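PDB 1YQH: IG hypothetical 16092 from Bacillus cereus ATCC 14579, which is of unknown function but belongs to the UPF0045 (DUF77) family of ferredoxin-like proteins, and so may bind thiamine. Local coordinates for residues A[16-21]-A[72-77]; A[11-16]-A[45-50]; A[28-33]-A[66-71]; A[5-10]-A[89-94]. All coordinates share one frame; numbering follows the deposited sequence.

Contact 1: A[16-21]-A[72-77]; sequences PQAKTK and GAEEVI
Gln17 faces both Glu74 and Glu75, a classic beta bulge in the antiparallel pairing of strands 8-17 and 75-84 of a ferredoxin-like sheet. The evidence is two backbone bonds: Gln17 N to Glu75 O at 2.9 Å, nearly straight at 172°, and Glu74 N to Gln17 O at 2.7 Å. The side chains of Gln17 and Glu75 run side by side in the same direction, with Gln17 CG 3.7 Å from Glu75 OE2. Their flat ends are almost perpendicular and serve other chains: Gln17 NE2 reaches Pro16 O of the third subunit, whereas Glu75 OE1 meets Arg85 and His83 of the second. On the opposite face, Pro16 CB packs on Ala73 CB at 3.8 Å, beneath helix 23-36. Glu74 bends at chi2 (73°) and turns its carboxylate back to the loop, where Lys19 N donates to the syn side of OE2 at 2.8 Å. The extended Lys19 chain crosses the Glu74 side chain at about a right angle, its CG 3.3 Å from OE2. Just ahead of the bulge, Gly72, with positive phi, ends helix 54-70 in a Schellman motif, and one water accepts from Thr20 N and donates to Gly72 O, 2.9 Å from each.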
loop_
_atom_site.group_PDB
_atom_site.type_symbol
_atom_site.label_atom_id
_atom_site.label_comp_id
_atom_site.label_asym_id
_atom_site.label_seq_id
_atom_site.Cartn_x
_atom_site.Cartn_y
_atom_site.Cartn_z
ATOM N N PRO A 16 -6.941 -7.144 -10.671
ATOM C CA PRO A 16 -6.620 -8.047 -11.773
ATOM C C PRO A 16 -6.670 -7.391 -13.145
ATOM O O PRO A 16 -7.353 -6.373 -13.327
ATOM C CB PRO A 16 -7.724 -9.100 -11.663
ATOM C CG PRO A 16 -8.922 -8.304 -11.187
ATOM C CD PRO A 16 -8.372 -7.203 -10.297
ATOM N N GLN A 17 -5.928 -7.971 -14.085
ATOM C CA GLN A 17 -6.089 -7.683 -15.505
ATOM C C GLN A 17 -6.641 -8.946 -16.132
ATOM O O GLN A 17 -6.010 -10.014 -16.056
ATOM C CB GLN A 17 -4.749 -7.340 -16.152
ATOM C CG GLN A 17 -4.120 -6.071 -15.631
ATOM C CD GLN A 17 -4.918 -4.830 -15.992
ATOM O OE1 GLN A 17 -5.412 -4.690 -17.121
ATOM N NE2 GLN A 17 -5.022 -3.912 -15.043
ATOM N N ALA A 18 -7.810 -8.831 -16.752
ATOM C CA ALA A 18 -8.452 -9.978 -17.405
ATOM C C ALA A 18 -8.961 -9.586 -18.792
ATOM O O ALA A 18 -9.788 -8.680 -18.907
ATOM C CB ALA A 18 -9.590 -10.506 -16.559
ATOM N N LYS A 19 -8.497 -10.302 -19.819
ATOM C CA LYS A 19 -8.839 -9.998 -21.219
ATOM C C LYS A 19 -10.314 -10.230 -21.572
ATOM O O LYS A 19 -10.848 -9.549 -22.447
ATOM C CB LYS A 19 -7.949 -10.790 -22.199
ATOM C CG LYS A 19 -6.469 -10.374 -22.247
ATOM C CD LYS A 19 -5.620 -11.462 -22.910
ATOM C CE LYS A 19 -4.131 -11.144 -22.890
ATOM N NZ LYS A 19 -3.319 -12.253 -23.505
ATOM N N THR A 20 -10.969 -11.195 -20.925
ATOM C CA THR A 20 -12.355 -11.532 -21.292
ATOM C C THR A 20 -13.336 -11.585 -20.122
ATOM O O THR A 20 -14.405 -12.186 -20.237
ATOM C CB THR A 20 -12.438 -12.874 -22.056
ATOM O OG1 THR A 20 -11.938 -13.928 -21.223
ATOM C CG2 THR A 20 -11.641 -12.813 -23.350
ATOM N N LYS A 21 -12.972 -10.964 -18.998
ATOM C CA LYS A 21 -13.838 -10.934 -17.821
ATOM C C LYS A 21 -13.929 -9.522 -17.261
ATOM O O LYS A 21 -12.973 -8.743 -17.359
ATOM C CB LYS A 21 -13.304 -11.864 -16.712
ATOM C CG LYS A 21 -12.972 -13.300 -17.142
ATOM C CD LYS A 21 -14.226 -14.109 -17.488
ATOM C CE LYS A 21 -13.873 -15.529 -17.945
ATOM N NZ LYS A 21 -12.723 -15.577 -18.916
ATOM N N GLY A 72 -9.594 -16.166 -14.795
ATOM C CA GLY A 72 -9.285 -15.562 -16.094
ATOM C C GLY A 72 -8.340 -14.371 -16.099
ATOM O O GLY A 72 -8.034 -13.831 -17.167
ATOM N N ALA A 73 -7.860 -13.944 -14.934
ATOM C CA ALA A 73 -6.886 -12.850 -14.914
ATOM C C ALA A 73 -5.542 -13.322 -15.463
ATOM O O ALA A 73 -5.066 -14.409 -15.114
ATOM C CB ALA A 73 -6.715 -12.269 -13.490
ATOM N N GLU A 74 -4.947 -12.504 -16.328
ATOM C CA GLU A 74 -3.608 -12.764 -16.830
ATOM C C GLU A 74 -2.557 -12.327 -15.804
ATOM O O GLU A 74 -1.472 -12.913 -15.724
ATOM C CB GLU A 74 -3.411 -12.067 -18.180
ATOM C CG GLU A 74 -4.044 -12.836 -19.376
ATOM C CD GLU A 74 -5.591 -12.791 -19.439
ATOM O OE1 GLU A 74 -6.215 -13.839 -19.747
ATOM O OE2 GLU A 74 -6.183 -11.720 -19.207
ATOM N N GLU A 75 -2.885 -11.308 -15.013
ATOM C CA GLU A 75 -1.989 -10.858 -13.949
ATOM C C GLU A 75 -2.774 -10.171 -12.851
ATOM O O GLU A 75 -3.926 -9.784 -13.049
ATOM C CB GLU A 75 -0.875 -9.946 -14.488
ATOM C CG GLU A 75 -1.375 -8.636 -15.113
ATOM C CD GLU A 75 -0.255 -7.771 -15.703
ATOM O OE1 GLU A 75 0.865 -8.278 -15.937
ATOM O OE2 GLU A 75 -0.512 -6.570 -15.953
ATOM N N VAL A 76 -2.142 -10.015 -11.693
ATOM C CA VAL A 76 -2.814 -9.413 -10.554
ATOM C C VAL A 76 -1.809 -8.552 -9.827
ATOM O O VAL A 76 -0.664 -8.963 -9.649
ATOM C CB VAL A 76 -3.312 -10.494 -9.544
ATOM C CG1 VAL A 76 -4.084 -9.842 -8.397
ATOM C CG2 VAL A 76 -4.152 -11.571 -10.231
ATOM N N ILE A 77 -2.240 -7.364 -9.405
ATOM C CA ILE A 77 -1.441 -6.561 -8.485
ATOM C C ILE A 77 -2.086 -6.711 -7.112
ATOM O O ILE A 77 -3.264 -6.351 -6.918
ATOM C CB ILE A 77 -1.395 -5.071 -8.893
ATOM C CG1 ILE A 77 -0.909 -4.889 -10.338
ATOM C CG2 ILE A 77 -0.548 -4.247 -7.889
ATOM C CD1 ILE A 77 0.533 -5.395 -10.618
HETATM O O HOH W 1 -9.688 -13.264 -19.431
#

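Contact 2: A[11-16]-A[45-50]; sequences SFSVVP and AMETTL
Ser13 and Glu47 are brought together by their torsions: chi1 of 56° sets Ser13 OG between its backbone N and carbonyl carbon, while Glu47, with chi1 -51° and chi2 -60°, bends so that its carboxylate reaches Ser13 on the neighbouring strand. Ser13 OG then donates to Glu47 OE1 at 2.9 Å, from the syn side but well out of the carboxylate plane. Glu47 was modelled in two conformers, so this bond describes one of them. In that conformer a water bridges to Ser11, donating to Glu47 OE1 at 2.8 Å and to Ser11 OG at 3.1 Å. Strands 8-17 and 48-52 are central neighbours in the antiparallel ferredoxin-like sheet. Phe12 and Thr48 form the hydrogen-bonded pair, with Phe12 N to Thr48 O at 2.9 Å and Thr48 N to Phe12 O at 2.8 Å. Their side chains lie alongside each other, and Phe12 CE2 comes 3.9 Å from Thr48 CB. Leu50 CD1 approaches the ring obliquely, 4.0 Å from Phe12 CD2, on the largely apolar, helix-covered side of the sheet, where Val34, Val61 and Ala64 also touch Phe12. Around Ser11 and Glu47 the fourth subunit packs instead: its Glu47 OE1 hydrogen-bonds to Ser11 OG, and its Lys81 forms a salt bridge to Glu47 OE2. That lysine probably favours an ionised Glu47, offsetting the nearness of the two Glu47 carboxylates.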
loop_
_atom_site.group_PDB
_atom_site.type_symbol
_atom_site.label_atom_id
_atom_site.label_comp_id
_atom_site.label_asym_id
_atom_site.label_seq_id
_atom_site.Cartn_x
_atom_site.Cartn_y
_atom_site.Cartn_z
ATOM N N SER A 11 -4.862 -6.136 6.005
ATOM C CA SER A 11 -5.777 -5.876 4.914
ATOM C C SER A 11 -5.113 -6.225 3.605
ATOM O O SER A 11 -3.876 -6.264 3.513
ATOM C CB SER A 11 -6.272 -4.422 4.913
ATOM O OG SER A 11 -5.223 -3.519 4.621
ATOM N N PHE A 12 -5.924 -6.507 2.594
ATOM C CA PHE A 12 -5.365 -6.780 1.282
ATOM C C PHE A 12 -6.356 -6.432 0.201
ATOM O O PHE A 12 -7.574 -6.341 0.437
ATOM C CB PHE A 12 -4.939 -8.266 1.166
ATOM C CG PHE A 12 -6.057 -9.202 0.752
ATOM C CD1 PHE A 12 -6.144 -9.665 -0.568
ATOM C CD2 PHE A 12 -7.019 -9.625 1.675
ATOM C CE1 PHE A 12 -7.162 -10.528 -0.968
ATOM C CE2 PHE A 12 -8.042 -10.492 1.285
ATOM C CZ PHE A 12 -8.120 -10.946 -0.036
ATOM N N SER A 13 -5.825 -6.247 -0.996
ATOM C CA SER A 13 -6.663 -6.093 -2.170
ATOM C C SER A 13 -5.996 -6.753 -3.366
ATOM O O SER A 13 -4.771 -6.914 -3.380
ATOM C CB SER A 13 -6.929 -4.610 -2.437
ATOM O OG SER A 13 -5.717 -3.896 -2.565
ATOM N N VAL A 14 -6.814 -7.136 -4.350
ATOM C CA VAL A 14 -6.323 -7.653 -5.632
ATOM C C VAL A 14 -6.879 -6.795 -6.757
ATOM O O VAL A 14 -8.076 -6.474 -6.776
ATOM C CB VAL A 14 -6.700 -9.151 -5.825
ATOM C CG1 VAL A 14 -5.903 -10.020 -4.854
ATOM C CG2 VAL A 14 -8.204 -9.360 -5.613
ATOM N N VAL A 15 -6.009 -6.378 -7.671
ATOM C CA VAL A 15 -6.441 -5.621 -8.846
ATOM C C VAL A 15 -5.994 -6.442 -10.046
ATOM O O VAL A 15 -4.799 -6.478 -10.371
ATOM C CB VAL A 15 -5.817 -4.225 -8.913
ATOM C CG1 VAL A 15 -6.365 -3.461 -10.092
ATOM C CG2 VAL A 15 -6.058 -3.468 -7.612
ATOM N N PRO A 16 -6.941 -7.144 -10.671
ATOM C CA PRO A 16 -6.620 -8.047 -11.773
ATOM C C PRO A 16 -6.670 -7.391 -13.145
ATOM O O PRO A 16 -7.353 -6.373 -13.327
ATOM C CB PRO A 16 -7.724 -9.100 -11.663
ATOM C CG PRO A 16 -8.922 -8.304 -11.187
ATOM C CD PRO A 16 -8.372 -7.203 -10.297
ATOM N N ALA A 45 -14.392 -0.992 0.771
ATOM C CA ALA A 45 -14.454 -0.525 -0.618
ATOM C C ALA A 45 -13.104 -0.637 -1.340
ATOM O O ALA A 45 -13.082 -0.832 -2.557
ATOM C CB ALA A 45 -14.942 0.915 -0.654
HETATM N N MSE A 46 -12.003 -0.522 -0.594
HETATM C CA MSE A 46 -10.643 -0.515 -1.186
HETATM C C MSE A 46 -9.768 -1.700 -0.776
HETATM O O MSE A 46 -8.826 -2.049 -1.494
HETATM C CB MSE A 46 -9.888 0.786 -0.819
HETATM C CG MSE A 46 -10.619 2.092 -1.237
HETATM SE SE MSE A 46 -10.901 2.222 -3.150
HETATM C CE MSE A 46 -9.051 2.424 -3.667
ATOM N N GLU A 47 -10.087 -2.293 0.381
ATOM C CA GLU A 47 -9.287 -3.348 1.025
ATOM C C GLU A 47 -10.215 -4.271 1.814
ATOM O O GLU A 47 -11.249 -3.822 2.315
ATOM C CB GLU A 47 -8.277 -2.746 2.032
ATOM C CG GLU A 47 -7.370 -1.610 1.544
ATOM C CD GLU A 47 -6.472 -1.986 0.366
ATOM O OE1 GLU A 47 -6.122 -3.175 0.182
ATOM O OE2 GLU A 47 -6.111 -1.066 -0.389
ATOM N N THR A 48 -9.839 -5.547 1.935
ATOM C CA THR A 48 -10.548 -6.488 2.811
ATOM C C THR A 48 -9.671 -6.706 4.029
ATOM O O THR A 48 -8.462 -6.967 3.884
ATOM C CB THR A 48 -10.803 -7.816 2.064
ATOM O OG1 THR A 48 -11.795 -7.576 1.064
ATOM C CG2 THR A 48 -11.292 -8.946 3.010
ATOM N N THR A 49 -10.269 -6.575 5.211
ATOM C CA THR A 49 -9.555 -6.748 6.475
ATOM C C THR A 49 -9.706 -8.197 6.930
ATOM O O THR A 49 -10.803 -8.748 6.821
ATOM C CB THR A 49 -10.141 -5.823 7.561
ATOM O OG1 THR A 49 -10.116 -4.472 7.086
ATOM C CG2 THR A 49 -9.313 -5.927 8.860
ATOM N N LEU A 50 -8.611 -8.777 7.431
ATOM C CA LEU A 50 -8.564 -10.125 8.011
ATOM C C LEU A 50 -7.971 -10.092 9.418
ATOM O O LEU A 50 -7.121 -9.248 9.726
ATOM C CB LEU A 50 -7.684 -11.051 7.156
ATOM C CG LEU A 50 -7.929 -11.099 5.648
ATOM C CD1 LEU A 50 -6.875 -11.943 4.934
ATOM C CD2 LEU A 50 -9.340 -11.634 5.349
HETATM O O HOH W 2 -3.859 -3.626 1.837
HETATM O O HOH W 3 -10.353 -6.507 -1.413
#

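Contact 3: A[28-33]-A[66-71]; sequences DKAIEV and QACVDA
Ala30 and Ala67 hold the closest CA atoms of segments 28-33 and 66-71, 5.4 Å apart. The local axes pass at 7.9 Å and run 140° apart, roughly antiparallel, a short separation that the small residues at the crossing allow. The tight part centres on the Ala67 methyl: CB stands 3.5 Å from Lys29 O and 3.7 Å from Val33 CG2. Val33 presents CG2 because CG1 takes the position opposite its backbone N (chi1 171°), which places CG2 on the N side. Deeper in, Ala30 CB meets Cys68 SG at 3.7 Å. Toward solvent the packing thins to aliphatic carbons, with Lys29 CG 3.8 Å from Ala71 CB. Beyond that carbon the lysine bends at chi2 and chi3 and turns back along its own helix, where Lys29 NZ forms a 2.8 Å salt bridge with Glu32 OE2. No hydrogen bond joins the two segments; they meet by van der Waals contacts. Below the pair lies the sheet: Ala30 and Cys68 both rest on Val14 of strand 8-17, and Cys68 also on Val76 of strand 75-84, so the helices share a layer over one sheet face, as expected of a ferredoxin-like fold.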
loop_
_atom_site.group_PDB
_atom_site.type_symbol
_atom_site.label_atom_id
_atom_site.label_comp_id
_atom_site.label_asym_id
_atom_site.label_seq_id
_atom_site.Cartn_x
_atom_site.Cartn_y
_atom_site.Cartn_z
ATOM N N ASP A 28 -14.715 -11.272 -7.331
ATOM C CA ASP A 28 -15.665 -12.070 -6.568
ATOM C C ASP A 28 -15.128 -13.467 -6.209
ATOM O O ASP A 28 -15.511 -14.042 -5.189
ATOM C CB ASP A 28 -16.975 -12.181 -7.338
ATOM C CG ASP A 28 -18.075 -12.776 -6.512
ATOM O OD1 ASP A 28 -18.478 -12.154 -5.506
ATOM O OD2 ASP A 28 -18.542 -13.863 -6.879
ATOM N N LYS A 29 -14.236 -14.002 -7.041
ATOM C CA LYS A 29 -13.620 -15.295 -6.767
ATOM C C LYS A 29 -12.530 -15.170 -5.701
ATOM O O LYS A 29 -12.318 -16.093 -4.904
ATOM C CB LYS A 29 -13.070 -15.915 -8.055
ATOM C CG LYS A 29 -14.145 -16.205 -9.124
ATOM C CD LYS A 29 -15.297 -17.072 -8.612
ATOM C CE LYS A 29 -14.906 -18.520 -8.432
ATOM N NZ LYS A 29 -16.091 -19.376 -8.058
ATOM N N ALA A 30 -11.848 -14.029 -5.682
ATOM C CA ALA A 30 -10.874 -13.753 -4.626
ATOM C C ALA A 30 -11.588 -13.595 -3.283
ATOM O O ALA A 30 -11.166 -14.173 -2.283
ATOM C CB ALA A 30 -10.046 -12.505 -4.954
ATOM N N ILE A 31 -12.684 -12.838 -3.255
ATOM C CA ILE A 31 -13.421 -12.669 -1.992
ATOM C C ILE A 31 -14.023 -14.005 -1.525
ATOM O O ILE A 31 -14.088 -14.277 -0.321
ATOM C CB ILE A 31 -14.472 -11.536 -2.099
ATOM C CG1 ILE A 31 -13.787 -10.196 -2.420
ATOM C CG2 ILE A 31 -15.309 -11.443 -0.810
ATOM C CD1 ILE A 31 -12.786 -9.743 -1.390
ATOM N N GLU A 32 -14.422 -14.857 -2.471
ATOM C CA GLU A 32 -14.926 -16.194 -2.126
ATOM C C GLU A 32 -13.891 -16.977 -1.305
ATOM O O GLU A 32 -14.239 -17.672 -0.336
ATOM C CB GLU A 32 -15.308 -16.963 -3.389
ATOM C CG GLU A 32 -15.990 -18.295 -3.126
ATOM C CD GLU A 32 -16.424 -18.974 -4.410
ATOM O OE1 GLU A 32 -17.640 -19.220 -4.563
ATOM O OE2 GLU A 32 -15.553 -19.247 -5.264
ATOM N N VAL A 33 -12.618 -16.856 -1.671
ATOM C CA VAL A 33 -11.561 -17.515 -0.901
ATOM C C VAL A 33 -11.600 -17.028 0.555
ATOM O O VAL A 33 -11.552 -17.838 1.484
ATOM C CB VAL A 33 -10.167 -17.280 -1.516
ATOM C CG1 VAL A 33 -9.065 -17.787 -0.583
ATOM C CG2 VAL A 33 -10.073 -17.955 -2.895
ATOM N N GLN A 66 -4.464 -16.232 -6.561
ATOM C CA GLN A 66 -4.534 -17.345 -7.503
ATOM C C GLN A 66 -5.961 -17.532 -8.024
ATOM O O GLN A 66 -6.150 -17.852 -9.200
ATOM C CB GLN A 66 -3.993 -18.657 -6.896
ATOM C CG GLN A 66 -4.005 -19.832 -7.876
ATOM C CD GLN A 66 -3.139 -19.599 -9.094
ATOM O OE1 GLN A 66 -3.552 -19.870 -10.229
ATOM N NE2 GLN A 66 -1.926 -19.111 -8.873
ATOM N N ALA A 67 -6.960 -17.324 -7.164
ATOM C CA ALA A 67 -8.365 -17.419 -7.612
ATOM C C ALA A 67 -8.651 -16.441 -8.761
ATOM O O ALA A 67 -9.414 -16.762 -9.679
ATOM C CB ALA A 67 -9.336 -17.191 -6.454
ATOM N N CYS A 68 -8.033 -15.265 -8.709
ATOM C CA CYS A 68 -8.187 -14.279 -9.775
ATOM C C CYS A 68 -7.683 -14.836 -11.111
ATOM O O CYS A 68 -8.363 -14.750 -12.138
ATOM C CB CYS A 68 -7.418 -12.997 -9.443
ATOM S SG CYS A 68 -8.068 -12.016 -8.086
ATOM N N VAL A 69 -6.494 -15.429 -11.081
ATOM C CA VAL A 69 -5.893 -16.056 -12.265
ATOM C C VAL A 69 -6.749 -17.223 -12.764
ATOM O O VAL A 69 -7.010 -17.351 -13.975
ATOM C CB VAL A 69 -4.440 -16.500 -11.968
ATOM C CG1 VAL A 69 -3.841 -17.296 -13.142
ATOM C CG2 VAL A 69 -3.584 -15.257 -11.650
ATOM N N ASP A 70 -7.215 -18.058 -11.837
ATOM C CA ASP A 70 -8.096 -19.179 -12.208
ATOM C C ASP A 70 -9.399 -18.679 -12.856
ATOM O O ASP A 70 -9.981 -19.360 -13.720
ATOM C CB ASP A 70 -8.419 -20.041 -10.990
ATOM C CG ASP A 70 -7.205 -20.769 -10.429
ATOM O OD1 ASP A 70 -6.192 -20.938 -11.139
ATOM O OD2 ASP A 70 -7.277 -21.182 -9.247
ATOM N N ALA A 71 -9.842 -17.496 -12.439
ATOM C CA ALA A 71 -11.052 -16.869 -12.960
ATOM C C ALA A 71 -10.832 -16.178 -14.319
ATOM O O ALA A 71 -11.783 -15.667 -14.925
ATOM C CB ALA A 71 -11.619 -15.890 -11.939
#

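Contact 4: A[5-10]-A[89-94]; sequences SQQVTM and GVTIDE
The flat peptide groups of Gln7 and Val90 are each approached from above the carbonyl plane. Val90 N donates to Gln7 O at 3.2 Å from 49° out of that plane, and Thr9 OG1 donates to Val90 O at 3.0 Å from 57° out, so neither bond follows a lone pair. A CA-H...O contact adds to the first oxygen, with Gly89 CA 3.4 Å from Gln7 O. The motif beside this junction is a capping box: Thr91 is the N-cap of helix 92-96, which follows the ferredoxin-like core. Thr91 OG1 accepts from Glu94 N at 3.2 Å, while Thr91 N donates to Glu94 OE1 at 3.1 Å, meeting the carboxylate on its anti side and 32° out of plane. Glu94 OE2 has further partners in Arg85 of the same chain and Tyr24 of the fourth subunit. At the open end, Gln6 CB lies 3.6 Å from Gly89 N, and the bent Gln6 side chain sends NE2 to Ser87 O. The positive phi of Gly89 suits glycine, and Gly89 lies close against Gln6 CB and the backbone of Gln7. Val90 places CG1 between its backbone N and carbonyl carbon, and that methyl sits 3.7 Å from Thr9 N. Thr9 splits its two branches between the polar and apolar halves of the contact: OG1 takes the bond to Val90, while the Thr9 and Ile92 side chains cross at about a right angle, with Thr9 CG2 3.9 Å from Ile92 CG1.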
loop_
_atom_site.group_PDB
_atom_site.type_symbol
_atom_site.label_atom_id
_atom_site.label_comp_id
_atom_site.label_asym_id
_atom_site.label_seq_id
_atom_site.Cartn_x
_atom_site.Cartn_y
_atom_site.Cartn_z
ATOM N N SER A 5 -0.061 -18.897 18.021
ATOM C CA SER A 5 0.566 -17.589 17.813
ATOM C C SER A 5 -0.418 -16.459 18.071
ATOM O O SER A 5 -1.626 -16.622 17.868
ATOM C CB SER A 5 1.105 -17.481 16.384
ATOM O OG SER A 5 2.073 -18.489 16.149
ATOM N N GLN A 6 0.089 -15.313 18.521
ATOM C CA GLN A 6 -0.777 -14.156 18.725
ATOM C C GLN A 6 -1.323 -13.694 17.373
ATOM O O GLN A 6 -0.652 -13.848 16.340
ATOM C CB GLN A 6 -0.035 -13.022 19.434
ATOM C CG GLN A 6 0.508 -13.387 20.833
ATOM C CD GLN A 6 -0.569 -13.429 21.923
ATOM O OE1 GLN A 6 -1.743 -13.659 21.644
ATOM N NE2 GLN A 6 -0.159 -13.219 23.176
ATOM N N GLN A 7 -2.532 -13.145 17.384
ATOM C CA GLN A 7 -3.194 -12.751 16.149
ATOM C C GLN A 7 -2.477 -11.594 15.470
ATOM O O GLN A 7 -1.801 -10.798 16.123
ATOM C CB GLN A 7 -4.643 -12.356 16.420
ATOM C CG GLN A 7 -5.599 -13.540 16.463
ATOM C CD GLN A 7 -6.997 -13.151 16.898
ATOM O OE1 GLN A 7 -7.976 -13.755 16.470
ATOM N NE2 GLN A 7 -7.098 -12.141 17.747
ATOM N N VAL A 8 -2.622 -11.532 14.153
ATOM C CA VAL A 8 -2.299 -10.323 13.399
ATOM C C VAL A 8 -3.622 -9.792 12.842
ATOM O O VAL A 8 -4.638 -10.509 12.773
ATOM C CB VAL A 8 -1.262 -10.539 12.233
ATOM C CG1 VAL A 8 0.031 -11.144 12.762
ATOM C CG2 VAL A 8 -1.837 -11.391 11.099
ATOM N N THR A 9 -3.610 -8.523 12.469
ATOM C CA THR A 9 -4.658 -7.947 11.656
ATOM C C THR A 9 -3.978 -7.535 10.334
ATOM O O THR A 9 -2.820 -7.111 10.330
ATOM C CB THR A 9 -5.322 -6.762 12.404
ATOM O OG1 THR A 9 -5.917 -7.257 13.626
ATOM C CG2 THR A 9 -6.407 -6.114 11.564
HETATM N N MSE A 10 -4.689 -7.700 9.226
HETATM C CA MSE A 10 -4.128 -7.495 7.899
HETATM C C MSE A 10 -5.233 -6.926 7.011
HETATM O O MSE A 10 -6.416 -7.164 7.268
HETATM C CB MSE A 10 -3.680 -8.857 7.364
HETATM C CG MSE A 10 -2.963 -8.850 6.042
HETATM SE SE MSE A 10 -2.596 -10.681 5.524
HETATM C CE MSE A 10 -1.338 -11.198 6.955
ATOM N N GLY A 89 -0.372 -9.591 20.364
ATOM C CA GLY A 89 -1.344 -9.675 19.269
ATOM C C GLY A 89 -2.037 -8.353 19.026
ATOM O O GLY A 89 -1.948 -7.428 19.842
ATOM N N VAL A 90 -2.724 -8.265 17.895
ATOM C CA VAL A 90 -3.499 -7.074 17.545
ATOM C C VAL A 90 -4.801 -7.547 16.894
ATOM O O VAL A 90 -4.803 -8.512 16.125
ATOM C CB VAL A 90 -2.700 -6.116 16.623
ATOM C CG1 VAL A 90 -2.200 -6.841 15.393
ATOM C CG2 VAL A 90 -3.527 -4.859 16.260
ATOM N N THR A 91 -5.894 -6.863 17.224
ATOM C CA THR A 91 -7.232 -7.245 16.789
ATOM C C THR A 91 -7.930 -6.104 16.062
ATOM O O THR A 91 -7.561 -4.934 16.208
ATOM C CB THR A 91 -8.126 -7.668 17.982
ATOM O OG1 THR A 91 -8.254 -6.569 18.892
ATOM C CG2 THR A 91 -7.534 -8.888 18.700
ATOM N N ILE A 92 -8.949 -6.456 15.283
ATOM C CA ILE A 92 -9.764 -5.460 14.614
ATOM C C ILE A 92 -10.435 -4.558 15.659
ATOM O O ILE A 92 -10.397 -3.327 15.564
ATOM C CB ILE A 92 -10.827 -6.126 13.723
ATOM C CG1 ILE A 92 -10.141 -6.823 12.534
ATOM C CG2 ILE A 92 -11.865 -5.082 13.253
ATOM C CD1 ILE A 92 -11.049 -7.745 11.675
ATOM N N ASP A 93 -11.035 -5.186 16.660
ATOM C CA ASP A 93 -11.818 -4.442 17.647
ATOM C C ASP A 93 -10.995 -3.387 18.378
ATOM O O ASP A 93 -11.483 -2.295 18.631
ATOM C CB ASP A 93 -12.513 -5.395 18.617
ATOM C CG ASP A 93 -13.652 -6.162 17.962
ATOM O OD1 ASP A 93 -14.084 -5.774 16.863
ATOM O OD2 ASP A 93 -14.140 -7.151 18.553
ATOM N N GLU A 94 -9.732 -3.688 18.686
ATOM C CA GLU A 94 -8.934 -2.725 19.432
ATOM C C GLU A 94 -8.668 -1.471 18.602
ATOM O O GLU A 94 -8.529 -0.381 19.151
ATOM C CB GLU A 94 -7.636 -3.353 19.935
ATOM C CG GLU A 94 -6.465 -3.163 19.031
ATOM C CD GLU A 94 -5.216 -3.758 19.621
ATOM O OE1 GLU A 94 -5.094 -4.998 19.605
ATOM O OE2 GLU A 94 -4.369 -2.979 20.099
#

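In the fold
Strand 8-17 is the common thread: contacts 1, 2 and 4 all use it, and contacts 1 and 2 share Pro16. Contacts 1 and 2, with centres 16 Å apart, are linked by a probable hydrogen bond from Val15 N to Ile77 O at 2.8 Å. Contact 3 forms the helical layer above: it touches contact 2 through Val14 CG2 and Cys68 SG, 3.6 Å apart, and contact 1 through a probable bond from Ala73 N to Cys68 O at 3.0 Å. Contact 4 joins contact 2 through Leu50 N and Met10 O, 2.7 Å apart, yet its centre is about 32 Å from that of contact 1, on the opposite side of the chain's centre. Contacts 2, 3 and 4 each touch the fourth subunit.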